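Acetolactate synthase, small subunit (PDB 2FGC) is the small subunit of acetolactate synthase, pairing an ACT domain with a second alpha/beta domain, and probably regulates the catalytic subunit. Local coordinates at residues Lys158-Ile163 / Ile174-Ile179. Numbering follows the deposited sequence.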
loop_
_atom_site.group_PDB
_atom_site.type_symbol
_atom_site.label_atom_id
_atom_site.label_comp_id
_atom_site.label_asym_id
_atom_site.label_seq_id
_atom_site.Cartn_x
_atom_site.Cartn_y
_atom_site.Cartn_z
ATOM N N LYS A 158 4.273 12.325 -8.408
ATOM C CA LYS A 158 3.079 12.602 -9.216
ATOM C C LYS A 158 1.858 12.662 -8.272
ATOM O O LYS A 158 1.009 13.566 -8.363
ATOM C CB LYS A 158 2.912 11.559 -10.306
ATOM C CG LYS A 158 1.545 11.641 -11.054
ATOM C CD LYS A 158 1.498 10.724 -12.272
ATOM C CE LYS A 158 0.091 10.229 -12.580
ATOM N NZ LYS A 158 -0.030 9.554 -13.916
ATOM N N VAL A 159 1.812 11.711 -7.347
ATOM C CA VAL A 159 0.767 11.607 -6.360
ATOM C C VAL A 159 0.729 12.872 -5.509
ATOM O O VAL A 159 -0.343 13.424 -5.281
ATOM C CB VAL A 159 0.893 10.295 -5.522
ATOM C CG1 VAL A 159 -0.214 10.217 -4.479
ATOM C CG2 VAL A 159 0.735 9.074 -6.437
ATOM N N GLU A 160 1.884 13.362 -5.072
ATOM C CA GLU A 160 1.902 14.524 -4.218
ATOM C C GLU A 160 1.582 15.804 -4.962
ATOM O O GLU A 160 0.808 16.649 -4.486
ATOM C CB GLU A 160 3.233 14.620 -3.479
ATOM C CG GLU A 160 3.110 13.960 -2.118
ATOM C CD GLU A 160 4.435 13.492 -1.546
ATOM O OE1 GLU A 160 5.497 13.947 -2.042
ATOM O OE2 GLU A 160 4.410 12.664 -0.596
ATOM N N ALA A 161 2.155 15.943 -6.147
ATOM C CA ALA A 161 1.827 17.075 -7.016
ATOM C C ALA A 161 0.302 17.130 -7.218
ATOM O O ALA A 161 -0.315 18.196 -7.173
ATOM C CB ALA A 161 2.561 16.964 -8.333
ATOM N N PHE A 162 -0.312 15.978 -7.407
ATOM C CA PHE A 162 -1.760 15.930 -7.604
ATOM C C PHE A 162 -2.537 16.428 -6.353
ATOM O O PHE A 162 -3.374 17.341 -6.436
ATOM C CB PHE A 162 -2.218 14.509 -7.993
ATOM C CG PHE A 162 -3.703 14.412 -8.120
ATOM C CD1 PHE A 162 -4.339 14.861 -9.277
ATOM C CD2 PHE A 162 -4.472 13.987 -7.068
ATOM C CE1 PHE A 162 -5.742 14.815 -9.424
ATOM C CE2 PHE A 162 -5.905 13.957 -7.187
ATOM C CZ PHE A 162 -6.527 14.376 -8.399
ATOM N N ILE A 163 -2.248 15.820 -5.200
ATOM C CA ILE A 163 -2.777 16.224 -3.907
ATOM C C ILE A 163 -2.608 17.689 -3.596
ATOM O O ILE A 163 -3.528 18.324 -3.086
ATOM C CB ILE A 163 -2.163 15.361 -2.802
ATOM C CG1 ILE A 163 -2.833 13.986 -2.827
ATOM C CG2 ILE A 163 -2.282 16.044 -1.399
ATOM C CD1 ILE A 163 -1.987 12.832 -2.072
ATOM N N ILE A 174 -7.775 11.333 2.862
ATOM C CA ILE A 174 -6.722 10.803 2.003
ATOM C C ILE A 174 -6.240 9.536 2.641
ATOM O O ILE A 174 -5.913 9.539 3.867
ATOM C CB ILE A 174 -5.529 11.733 1.843
ATOM C CG1 ILE A 174 -5.939 12.999 1.099
ATOM C CG2 ILE A 174 -4.399 11.018 1.066
ATOM C CD1 ILE A 174 -4.817 14.079 1.040
ATOM N N ALA A 175 -6.216 8.457 1.842
ATOM C CA ALA A 175 -5.690 7.138 2.292
ATOM C C ALA A 175 -4.727 6.665 1.239
ATOM O O ALA A 175 -5.083 6.523 0.079
ATOM C CB ALA A 175 -6.828 6.104 2.517
ATOM N N ARG A 176 -3.526 6.340 1.686
ATOM C CA ARG A 176 -2.353 6.224 0.848
ATOM C C ARG A 176 -1.641 4.930 1.190
ATOM O O ARG A 176 -1.618 4.516 2.340
ATOM C CB ARG A 176 -1.406 7.360 1.175
ATOM C CG ARG A 176 -1.531 8.569 0.332
ATOM C CD ARG A 176 -0.155 9.044 0.004
ATOM N NE ARG A 176 0.037 10.452 0.281
ATOM C CZ ARG A 176 1.130 11.117 -0.057
ATOM N NH1 ARG A 176 2.114 10.494 -0.675
ATOM N NH2 ARG A 176 1.241 12.399 0.225
ATOM N N THR A 177 -1.045 4.301 0.193
ATOM C CA THR A 177 -0.195 3.136 0.421
ATOM C C THR A 177 1.207 3.731 0.579
ATOM O O THR A 177 1.440 4.905 0.254
ATOM C CB THR A 177 -0.281 2.222 -0.805
ATOM O OG1 THR A 177 0.436 2.826 -1.910
ATOM C CG2 THR A 177 -1.757 2.018 -1.219
ATOM N N GLY A 178 2.179 2.986 1.053
ATOM C CA GLY A 178 3.526 3.522 0.823
ATOM C C GLY A 178 4.025 3.272 -0.601
ATOM O O GLY A 178 3.255 3.023 -1.531
ATOM N N ILE A 179 5.333 3.283 -0.772
ATOM C CA ILE A 179 5.921 2.965 -2.050
ATOM C C ILE A 179 6.041 1.440 -2.227
ATOM O O ILE A 179 6.535 0.739 -1.320
ATOM C CB ILE A 179 7.326 3.559 -2.081
ATOM C CG1 ILE A 179 7.292 5.065 -1.775
ATOM C CG2 ILE A 179 8.052 3.207 -3.368
ATOM C CD1 ILE A 179 6.687 5.911 -2.887
#
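In the second of two ferredoxin-like (beta-alpha-beta-beta-alpha-beta) domains of this chain, whose antiparallel sheet has strand order 2-3-1-4, helix 156-165 packs on the last strand, 171-183, an edge strand within this chain, through E160, V159 and I163 on one side and R176 and I174 on the other. The segments 158-163 and 174-176 run almost exactly antiparallel, their axes 12.2 Å apart at closest approach, a separation bridged by long side chains. R176 suits this place because its chain, bent at chi2 and chi3, carries a charge from the strand up to the helix. There its guanidinium meets E160 end-on: NH1 and NH2 both donate to the single oxygen OE2, with NH1 at 3.2 Å from OE2 and an N-H...O angle of 151°. OE2 lies close to the guanidinium plane, while the carboxylate is turned 66° from that plane and accepts NH2 on its anti lone pair. The glutamate suits the helix flank, since its chain, extended beyond CG, brings the end nearer the strand than its first bond would suggest. Weak, long ion pairs link NH1 also to E114 and to E64 of the second subunit, while R156 also lies against the arginine. I163 and I174 form the apolar pair, and V159 and I163 also reach A116 and I118, respectively, on strand 110-121. Branched I163 serves both neighbours. With CG2 anti to the backbone N, it meets I174 tip to tip, CG2 lying 4.0 Å from CD1 of I174, whereas its CD1 rests over one guanidinium face, 3.9 Å from R176 NE, a buried nitrogen without a hydrogen-bond partner.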